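Local coordinates for protein aminopeptidase (Aneurinibacillus sp. AM-1, PDB 5IB9) that probably removes N-terminal residues from peptides as a zinc-dependent metalloexopeptidase of the M28 family, at residues D301-T315 / A358-Y370. Residues are numbered along the deposited sequence; the frame is centred on the assembly and turned at random.
Sequences DMVGSKDAGDLIMYT and AALFIHAPVEPWY. With ZN (zinc ion), chain C; BES (2-(3-amino-2-hydroxy-4-phenyl-butyrylamino)-4-methyl-pentanoic acid), chain H.
The zinc- and inhibitor-binding wall of the M28 peptidase domain forms where Asp301 and Met302 meet strand 358-364 and the loop after it. Asp301 N donates to Phe361 O (3.3 Å, 172° at the hydrogen) and His363 N to Met302 O, tying the metal-binding loop to this strand. The Asp301 carboxylate chelates zinc through OD1 (2.1 Å) and OD2 (2.3 Å); His228 and Asp240 share the ion, while Ser346 bonds OD2. On its other edge the strand pairs antiparallel with 310-315, as Ile312 N to Ile362 O (2.9 Å) and Tyr314 N to Leu360 O attest. Ile362, with CG1 anti to the backbone N (chi1 -179°), extends CD1 to BES C11, and Val366 CG1 reaches the same phenyl group. Met302, bent at chi3, runs at about a right angle to Tyr370, its SD 4.6 Å from the ring centroid in an oblique Met-aromatic contact. The Tyr370 ring lays one face against BES C9, and its OH donates to BES O3 (3.0 Å). With an alanine here, the inhibitor carbonyl would probably lose that donor, and Met302 SD and CE the ring they pack against. Farther along, Trp369 NE1 donates to the anti lone pair of Asp307 OD2 (2.6 Å), which lies only 3° out of the indole plane, whereas Lys306 NZ takes OD1 in a salt bridge. Water 1 joins Ser305 OG to Glu367 OE2, which Asn239 also holds. Apolar groups thus grip the inhibitor's phenyl end, while Asp301 acts on its polar end through the zinc and the Tyr370 hydroxyl donates to its carbonyl oxygen, consistent with a pocket fixed from both segments.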
ATOM      1  N   ASP A 301     -14.247 -14.677 -12.627  1.00  9.72           N
ATOM      2  CA  ASP A 301     -14.656 -15.016 -11.198  1.00 11.53           C
ATOM      3  C   ASP A 301     -16.050 -15.633 -11.298  1.00 13.79           C
ATOM      4  O   ASP A 301     -16.987 -14.940 -11.722  1.00 12.73           O
ATOM      5  CB  ASP A 301     -14.691 -13.722 -10.451  1.00 12.10           C
ATOM      6  CG  ASP A 301     -14.672 -13.885  -8.886  1.00 13.54           C
ATOM      7  OD1 ASP A 301     -14.826 -15.026  -8.430  1.00 14.72           O
ATOM      8  OD2 ASP A 301     -14.372 -12.957  -8.105  1.00 14.61           O
ATOM      9  N   MET A 302     -16.136 -16.870 -10.842  1.00 12.86           N
ATOM     10  CA  MET A 302     -17.335 -17.694 -10.883  1.00 10.02           C
ATOM     11  C   MET A 302     -17.813 -17.989 -12.285  1.00 11.72           C
ATOM     12  O   MET A 302     -18.763 -17.422 -12.731  1.00 11.91           O
ATOM     13  CB  MET A 302     -18.401 -17.059 -10.000  1.00 11.36           C
ATOM     14  CG  MET A 302     -17.961 -17.113  -8.635  1.00 11.76           C
ATOM     15  SD  MET A 302     -18.971 -16.236  -7.386  1.00 16.70           S
ATOM     16  CE  MET A 302     -20.565 -16.980  -7.632  1.00 21.70           C
ATOM     17  N   VAL A 303     -17.110 -18.903 -12.935  1.00 11.39           N
ATOM     18  CA  VAL A 303     -17.320 -19.141 -14.345  1.00 11.75           C
ATOM     19  C   VAL A 303     -17.503 -20.635 -14.691  1.00  9.91           C
ATOM     20  O   VAL A 303     -17.321 -21.055 -15.830  1.00 12.23           O
ATOM     21  CB  VAL A 303     -16.141 -18.615 -15.220  1.00  9.80           C
ATOM     22  CG1 VAL A 303     -16.159 -17.052 -15.174  1.00 12.39           C
ATOM     23  CG2 VAL A 303     -14.722 -19.139 -14.712  1.00 13.22           C
ATOM     24  N   GLY A 304     -17.863 -21.408 -13.653  1.00 12.87           N
ATOM     25  CA  GLY A 304     -18.101 -22.869 -13.904  1.00 13.31           C
ATOM     26  C   GLY A 304     -19.295 -23.509 -13.245  1.00 14.44           C
ATOM     27  O   GLY A 304     -19.349 -24.725 -13.369  1.00 16.76           O
ATOM     28  N   SER A 305     -20.221 -22.776 -12.609  1.00 12.35           N
ATOM     29  CA  SER A 305     -21.336 -23.464 -11.836  1.00 13.88           C
ATOM     30  C   SER A 305     -22.525 -23.885 -12.708  1.00 16.12           C
ATOM     31  O   SER A 305     -23.169 -23.012 -13.327  1.00 17.04           O
ATOM     32  CB  SER A 305     -21.849 -22.519 -10.744  1.00 16.07           C
ATOM     33  OG  SER A 305     -22.887 -23.261  -9.988  1.00 16.22           O
ATOM     34  N   LYS A 306     -22.909 -25.179 -12.558  1.00 16.58           N
ATOM     35  CA  LYS A 306     -24.106 -25.725 -13.255  1.00 17.72           C
ATOM     36  C   LYS A 306     -25.352 -24.987 -12.711  1.00 19.87           C
ATOM     37  O   LYS A 306     -26.418 -24.930 -13.377  1.00 22.57           O
ATOM     38  CB  LYS A 306     -24.178 -27.239 -12.980  1.00 17.52           C
ATOM     39  CG  LYS A 306     -24.650 -27.585 -11.617  1.00 23.87           C
ATOM     40  CD  LYS A 306     -24.588 -29.169 -11.409  1.00 26.47           C
ATOM     41  CE  LYS A 306     -25.525 -29.542 -10.184  1.00 30.46           C
ATOM     42  NZ  LYS A 306     -26.986 -29.007 -10.276  1.00 34.93           N
ATOM     43  N   ASP A 307     -25.309 -24.457 -11.508  1.00 19.92           N
ATOM     44  CA  ASP A 307     -26.452 -23.841 -10.894  1.00 21.11           C
ATOM     45  C   ASP A 307     -26.557 -22.313 -10.941  1.00 20.87           C
ATOM     46  O   ASP A 307     -27.320 -21.692 -10.186  1.00 22.78           O
ATOM     47  CB  ASP A 307     -26.437 -24.294  -9.435  1.00 18.44           C
ATOM     48  CG  ASP A 307     -26.743 -25.773  -9.264  1.00 25.98           C
ATOM     49  OD1 ASP A 307     -27.430 -26.409 -10.135  1.00 24.82           O
ATOM     50  OD2 ASP A 307     -26.284 -26.304  -8.234  1.00 26.46           O
ATOM     51  N   ALA A 308     -25.697 -21.677 -11.756  1.00 17.88           N
ATOM     52  CA  ALA A 308     -25.784 -20.247 -11.979  1.00 17.16           C
ATOM     53  C   ALA A 308     -26.379 -20.036 -13.323  1.00 18.70           C
ATOM     54  O   ALA A 308     -26.509 -20.970 -14.119  1.00 20.19           O
ATOM     55  CB  ALA A 308     -24.312 -19.676 -12.000  1.00 16.95           C
ATOM     56  N   GLY A 309     -26.597 -18.757 -13.622  1.00 19.76           N
ATOM     57  CA  GLY A 309     -27.148 -18.419 -14.904  1.00 21.04           C
ATOM     58  C   GLY A 309     -26.256 -18.193 -16.091  1.00 19.47           C
ATOM     59  O   GLY A 309     -25.253 -18.917 -16.247  1.00 21.44           O
ATOM     60  N   ASP A 310     -26.691 -17.296 -16.984  1.00 18.92           N
ATOM     61  CA  ASP A 310     -25.976 -17.172 -18.256  1.00 19.19           C
ATOM     62  C   ASP A 310     -24.752 -16.246 -17.988  1.00 15.72           C
ATOM     63  O   ASP A 310     -24.757 -15.462 -17.080  1.00 15.27           O
ATOM     64  CB  ASP A 310     -26.802 -16.451 -19.338  1.00 21.30           C
ATOM     65  CG  ASP A 310     -28.152 -17.145 -19.646  1.00 29.79           C
ATOM     66  OD1 ASP A 310     -29.148 -16.404 -19.905  1.00 37.42           O
ATOM     67  OD2 ASP A 310     -28.176 -18.387 -19.646  1.00 29.33           O
ATOM     68  N   LEU A 311     -23.796 -16.342 -18.878  1.00 13.37           N
ATOM     69  CA  LEU A 311     -22.599 -15.457 -18.784  1.00 13.60           C
ATOM     70  C   LEU A 311     -22.997 -13.969 -18.942  1.00 11.79           C
ATOM     71  O   LEU A 311     -23.827 -13.643 -19.827  1.00 13.78           O
ATOM     72  CB  LEU A 311     -21.618 -15.933 -19.889  1.00 13.70           C
ATOM     73  CG  LEU A 311     -20.195 -15.390 -19.772  1.00 11.47           C
ATOM     74  CD1 LEU A 311     -19.569 -15.778 -18.503  1.00 12.28           C
ATOM     75  CD2 LEU A 311     -19.474 -15.839 -21.055  1.00 14.97           C
ATOM     76  N   ILE A 312     -22.324 -13.082 -18.219  1.00 10.03           N
ATOM     77  CA  ILE A 312     -22.512 -11.662 -18.422  1.00 14.53           C
ATOM     78  C   ILE A 312     -21.153 -11.008 -18.237  1.00 12.86           C
ATOM     79  O   ILE A 312     -20.264 -11.573 -17.552  1.00 12.27           O
ATOM     80  CB  ILE A 312     -23.564 -11.097 -17.434  1.00 13.85           C
ATOM     81  CG1 ILE A 312     -23.866  -9.591 -17.699  1.00 16.35           C
ATOM     82  CG2 ILE A 312     -23.141 -11.343 -16.034  1.00 16.80           C
ATOM     83  CD1 ILE A 312     -25.257  -9.234 -17.150  1.00 18.31           C
ATOM     84  N   MET A 313     -21.012  -9.808 -18.777  1.00 12.12           N
ATOM     85  CA  MET A 313     -19.766  -9.043 -18.496  1.00 11.74           C
ATOM     86  C   MET A 313     -20.128  -7.858 -17.621  1.00 13.56           C
ATOM     87  O   MET A 313     -20.982  -7.100 -18.003  1.00 16.30           O
ATOM     88  CB  MET A 313     -19.256  -8.479 -19.783  1.00 11.37           C
ATOM     89  CG  MET A 313     -18.936  -9.543 -20.804  1.00 11.20           C
ATOM     90  SD  MET A 313     -18.337  -8.960 -22.410  1.00 13.28           S
ATOM     91  CE  MET A 313     -19.833  -8.114 -23.046  1.00 15.72           C
ATOM     92  N   TYR A 314     -19.429  -7.628 -16.504  1.00 10.91           N
ATOM     93  CA  TYR A 314     -19.747  -6.494 -15.662  1.00 12.25           C
ATOM     94  C   TYR A 314     -18.605  -5.488 -15.681  1.00 12.10           C
ATOM     95  O   TYR A 314     -17.420  -5.820 -15.574  1.00 13.32           O
ATOM     96  CB  TYR A 314     -19.908  -6.936 -14.225  1.00 13.67           C
ATOM     97  CG  TYR A 314     -21.242  -7.581 -13.885  1.00 14.27           C
ATOM     98  CD1 TYR A 314     -22.431  -7.011 -14.269  1.00 12.30           C
ATOM     99  CD2 TYR A 314     -21.254  -8.777 -13.218  1.00 15.16           C
ATOM    100  CE1 TYR A 314     -23.673  -7.672 -13.939  1.00 19.16           C
ATOM    101  CE2 TYR A 314     -22.512  -9.461 -12.873  1.00 17.36           C
ATOM    102  CZ  TYR A 314     -23.666  -8.845 -13.219  1.00 18.25           C
ATOM    103  OH  TYR A 314     -24.892  -9.473 -12.951  1.00 20.10           O
ATOM    104  N   THR A 315     -18.958  -4.193 -15.791  1.00 12.98           N
ATOM    105  CA  THR A 315     -17.996  -3.163 -15.690  1.00 11.54           C
ATOM    106  C   THR A 315     -18.328  -2.270 -14.455  1.00 11.80           C
ATOM    107  O   THR A 315     -19.518  -2.208 -14.026  1.00 12.81           O
ATOM    108  CB  THR A 315     -17.850  -2.274 -16.943  1.00 12.17           C
ATOM    109  OG1 THR A 315     -19.114  -1.586 -17.079  1.00 13.51           O
ATOM    110  CG2 THR A 315     -17.625  -3.160 -18.177  1.00 14.49           C
ATOM    111  N   ALA A 358     -11.672  -2.736 -18.213  1.00 10.75           N
ATOM    112  CA  ALA A 358     -11.621  -3.957 -17.424  1.00 10.10           C
ATOM    113  C   ALA A 358     -13.035  -4.460 -17.366  1.00 10.50           C
ATOM    114  O   ALA A 358     -14.008  -3.620 -17.341  1.00 11.54           O
ATOM    115  CB  ALA A 358     -11.091  -3.663 -15.964  1.00 12.37           C
ATOM    116  N   ALA A 359     -13.245  -5.774 -17.305  1.00  9.57           N
ATOM    117  CA  ALA A 359     -14.573  -6.309 -17.091  1.00  9.51           C
ATOM    118  C   ALA A 359     -14.441  -7.640 -16.393  1.00 10.64           C
ATOM    119  O   ALA A 359     -13.450  -8.411 -16.677  1.00 10.13           O
ATOM    120  CB  ALA A 359     -15.255  -6.548 -18.492  1.00 11.30           C
ATOM    121  N   LEU A 360     -15.463  -7.974 -15.639  1.00 10.76           N
ATOM    122  CA  LEU A 360     -15.644  -9.277 -14.953  1.00  9.45           C
ATOM    123  C   LEU A 360     -16.536 -10.118 -15.803  1.00 11.39           C
ATOM    124  O   LEU A 360     -17.649  -9.696 -16.249  1.00 12.58           O
ATOM    125  CB  LEU A 360     -16.270  -8.976 -13.601  1.00 11.86           C
ATOM    126  CG  LEU A 360     -16.876 -10.211 -12.944  1.00 11.87           C
ATOM    127  CD1 LEU A 360     -15.834 -11.344 -12.593  1.00 13.15           C
ATOM    128  CD2 LEU A 360     -17.635  -9.785 -11.595  1.00 11.32           C
ATOM    129  N   PHE A 361     -16.085 -11.330 -16.021  1.00 10.02           N
ATOM    130  CA  PHE A 361     -16.890 -12.444 -16.679  1.00 10.53           C
ATOM    131  C   PHE A 361     -17.349 -13.419 -15.616  1.00 11.73           C
ATOM    132  O   PHE A 361     -16.498 -13.914 -14.863  1.00 11.52           O
ATOM    133  CB  PHE A 361     -16.036 -13.189 -17.755  1.00 10.05           C
ATOM    134  CG  PHE A 361     -15.672 -12.298 -18.921  1.00  9.76           C
ATOM    135  CD1 PHE A 361     -16.346 -12.454 -20.118  1.00 11.73           C
ATOM    136  CD2 PHE A 361     -14.718 -11.285 -18.815  1.00  9.75           C
ATOM    137  CE1 PHE A 361     -16.086 -11.629 -21.244  1.00 12.33           C
ATOM    138  CE2 PHE A 361     -14.451 -10.439 -19.960  1.00 12.10           C
ATOM    139  CZ  PHE A 361     -15.143 -10.595 -21.128  1.00 11.24           C
ATOM    140  N   ILE A 362     -18.678 -13.608 -15.508  1.00 10.90           N
ATOM    141  CA  ILE A 362     -19.292 -14.380 -14.375  1.00 10.71           C
ATOM    142  C   ILE A 362     -20.628 -14.865 -14.874  1.00 12.05           C
ATOM    143  O   ILE A 362     -21.221 -14.250 -15.796  1.00 12.20           O
ATOM    144  CB  ILE A 362     -19.494 -13.443 -13.198  1.00 11.78           C
ATOM    145  CG1 ILE A 362     -20.095 -14.216 -11.998  1.00 14.20           C
ATOM    146  CG2 ILE A 362     -20.271 -12.163 -13.547  1.00 12.81           C
ATOM    147  CD1 ILE A 362     -19.875 -13.426 -10.638  1.00 15.81           C
ATOM    148  N   HIS A 363     -21.050 -16.032 -14.329  1.00 12.10           N
ATOM    149  CA  HIS A 363     -22.415 -16.489 -14.660  1.00 12.52           C
ATOM    150  C   HIS A 363     -23.375 -15.890 -13.610  1.00 12.71           C
ATOM    151  O   HIS A 363     -23.174 -16.041 -12.442  1.00 14.66           O
ATOM    152  CB  HIS A 363     -22.519 -17.964 -14.651  1.00 10.84           C
ATOM    153  CG  HIS A 363     -21.664 -18.639 -15.674  1.00 12.23           C
ATOM    154  ND1 HIS A 363     -21.944 -18.715 -17.015  1.00 16.11           N
ATOM    155  CD2 HIS A 363     -20.484 -19.287 -15.499  1.00  9.48           C
ATOM    156  CE1 HIS A 363     -20.957 -19.365 -17.645  1.00  9.27           C
ATOM    157  NE2 HIS A 363     -20.080 -19.732 -16.724  1.00 15.98           N
ATOM    158  N   ALA A 364     -24.424 -15.210 -14.123  1.00 14.53           N
ATOM    159  CA  ALA A 364     -25.351 -14.456 -13.242  1.00 18.26           C
ATOM    160  C   ALA A 364     -26.784 -14.715 -13.728  1.00 19.22           C
ATOM    161  O   ALA A 364     -27.046 -14.950 -14.886  1.00 20.71           O
ATOM    162  CB  ALA A 364     -25.032 -12.952 -13.299  1.00 19.14           C
ATOM    163  N   PRO A 365     -27.724 -14.790 -12.768  1.00 23.07           N
ATOM    164  CA  PRO A 365     -27.541 -14.714 -11.327  1.00 22.07           C
ATOM    165  C   PRO A 365     -26.709 -15.921 -10.805  1.00 19.91           C
ATOM    166  O   PRO A 365     -26.748 -17.064 -11.359  1.00 21.50           O
ATOM    167  CB  PRO A 365     -29.010 -14.726 -10.785  1.00 25.12           C
ATOM    168  CG  PRO A 365     -29.744 -15.438 -11.854  1.00 24.84           C
ATOM    169  CD  PRO A 365     -29.133 -14.989 -13.160  1.00 24.05           C
ATOM    170  N   VAL A 366     -26.002 -15.637  -9.732  1.00 21.84           N
ATOM    171  CA  VAL A 366     -25.073 -16.601  -9.177  1.00 21.99           C
ATOM    172  C   VAL A 366     -25.839 -17.735  -8.480  1.00 21.19           C
ATOM    173  O   VAL A 366     -27.009 -17.594  -8.068  1.00 24.10           O
ATOM    174  CB  VAL A 366     -24.034 -16.022  -8.220  1.00 22.74           C
ATOM    175  CG1 VAL A 366     -23.246 -14.823  -8.912  1.00 26.82           C
ATOM    176  CG2 VAL A 366     -24.633 -15.569  -6.853  1.00 24.97           C
ATOM    177  N   GLU A 367     -25.172 -18.852  -8.329  1.00 20.24           N
ATOM    178  CA  GLU A 367     -25.741 -20.051  -7.677  1.00 18.66           C
ATOM    179  C   GLU A 367     -26.009 -19.813  -6.186  1.00 19.64           C
ATOM    180  O   GLU A 367     -25.499 -18.874  -5.548  1.00 19.43           O
ATOM    181  CB  GLU A 367     -24.720 -21.142  -7.862  1.00 20.16           C
ATOM    182  CG  GLU A 367     -23.441 -20.836  -7.041  1.00 20.86           C
ATOM    183  CD  GLU A 367     -22.346 -20.273  -7.902  1.00 22.10           C
ATOM    184  OE1 GLU A 367     -22.616 -19.516  -8.854  1.00 20.66           O
ATOM    185  OE2 GLU A 367     -21.154 -20.698  -7.680  1.00 21.04           O
ATOM    186  N   PRO A 368     -26.813 -20.695  -5.572  1.00 22.87           N
ATOM    187  CA  PRO A 368     -27.057 -20.566  -4.139  1.00 23.75           C
ATOM    188  C   PRO A 368     -25.870 -20.914  -3.236  1.00 24.67           C
ATOM    189  O   PRO A 368     -25.901 -20.581  -2.028  1.00 24.83           O
ATOM    190  CB  PRO A 368     -28.136 -21.620  -3.888  1.00 23.78           C
ATOM    191  CG  PRO A 368     -28.711 -21.913  -5.208  1.00 25.40           C
ATOM    192  CD  PRO A 368     -27.578 -21.748  -6.207  1.00 23.74           C
ATOM    193  N   TRP A 369     -24.821 -21.518  -3.832  1.00 21.40           N
ATOM    194  CA  TRP A 369     -23.704 -22.149  -3.085  1.00 19.67           C
ATOM    195  C   TRP A 369     -22.540 -21.185  -2.826  1.00 18.94           C
ATOM    196  O   TRP A 369     -21.631 -21.500  -2.052  1.00 17.15           O
ATOM    197  CB  TRP A 369     -23.203 -23.373  -3.825  1.00 19.92           C
ATOM    198  CG  TRP A 369     -24.272 -24.177  -4.480  1.00 19.02           C
ATOM    199  CD1 TRP A 369     -24.318 -24.571  -5.769  1.00 22.34           C
ATOM    200  CD2 TRP A 369     -25.471 -24.668  -3.847  1.00 25.84           C
ATOM    201  NE1 TRP A 369     -25.440 -25.330  -6.010  1.00 25.50           N
ATOM    202  CE2 TRP A 369     -26.178 -25.374  -4.844  1.00 27.13           C
ATOM    203  CE3 TRP A 369     -25.966 -24.595  -2.536  1.00 24.94           C
ATOM    204  CZ2 TRP A 369     -27.408 -26.007  -4.597  1.00 27.88           C
ATOM    205  CZ3 TRP A 369     -27.224 -25.192  -2.281  1.00 29.88           C
ATOM    206  CH2 TRP A 369     -27.911 -25.895  -3.334  1.00 25.81           C
ATOM    207  N   TYR A 370     -22.654 -19.979  -3.393  1.00 21.08           N
ATOM    208  CA  TYR A 370     -21.707 -18.941  -3.260  1.00 22.09           C
ATOM    209  C   TYR A 370     -21.339 -18.638  -1.774  1.00 20.70           C
ATOM    210  O   TYR A 370     -22.230 -18.391  -1.002  1.00 21.75           O
ATOM    211  CB  TYR A 370     -22.457 -17.759  -3.913  1.00 24.64           C
ATOM    212  CG  TYR A 370     -21.817 -16.436  -3.707  1.00 27.04           C
ATOM    213  CD1 TYR A 370     -20.540 -16.222  -4.113  1.00 28.23           C
ATOM    214  CD2 TYR A 370     -22.527 -15.382  -3.139  1.00 29.60           C
ATOM    215  CE1 TYR A 370     -19.923 -14.984  -3.935  1.00 30.82           C
ATOM    216  CE2 TYR A 370     -21.930 -14.140  -2.958  1.00 32.99           C
ATOM    217  CZ  TYR A 370     -20.610 -13.968  -3.344  1.00 31.17           C
ATOM    218  OH  TYR A 370     -20.005 -12.729  -3.168  1.00 34.13           O
TER
HETATM  219 ZN    ZN C1002     -14.706 -14.480  -6.402  1.00 13.08          ZN
HETATM  220  N2  BES H1007     -17.015 -13.431  -6.809  1.00 29.66           N
HETATM  221  C1  BES H1007     -17.327 -12.500  -5.724  1.00 27.97           C
HETATM  222  C6  BES H1007     -18.012 -11.277  -6.329  1.00 33.25           C
HETATM  223  C7  BES H1007     -19.426 -11.435  -6.880  1.00 35.98           C
HETATM  224  C8  BES H1007     -20.409 -12.245  -6.260  1.00 34.28           C
HETATM  225  C12 BES H1007     -19.761 -10.702  -8.040  1.00 37.64           C
HETATM  226  C9  BES H1007     -21.707 -12.309  -6.810  1.00 36.77           C
HETATM  227  C11 BES H1007     -21.068 -10.772  -8.597  1.00 37.15           C
HETATM  228  C10 BES H1007     -22.029 -11.584  -7.976  1.00 38.14           C
HETATM  229  C2  BES H1007     -16.043 -12.112  -4.981  1.00 30.12           C
HETATM  230  O2  BES H1007     -15.429 -13.388  -4.807  1.00 16.18           O
HETATM  231  C3  BES H1007     -16.491 -11.565  -3.670  1.00 31.36           C
HETATM  232  O3  BES H1007     -17.047 -12.331  -2.890  1.00 33.29           O
HETATM  233  N1  BES H1007     -16.347 -10.300  -3.473  1.00 31.73           N
HETATM  234  C4  BES H1007     -16.851  -9.707  -2.230  1.00 32.45           C
HETATM  235  C13 BES H1007     -16.491  -8.238  -2.373  1.00 32.18           C
HETATM  236  C14 BES H1007     -14.986  -7.958  -2.440  1.00 36.21           C
HETATM  237  C15 BES H1007     -14.888  -6.438  -2.445  1.00 33.67           C
HETATM  238  C16 BES H1007     -14.158  -8.601  -1.326  1.00 31.23           C
HETATM  239  C5  BES H1007     -18.371  -9.721  -2.122  1.00 38.43           C
HETATM  240  O1  BES H1007     -18.900  -9.550  -0.986  1.00 42.14           O
HETATM  241  O4  BES H1007     -19.105  -9.879  -3.114  1.00 34.51           O
HETATM  242  O   HOH W   1     -21.496 -23.603  -7.653  1.00 17.13           O
HETATM  243  O   HOH W   2     -29.477 -18.978 -10.071  1.00 51.90           O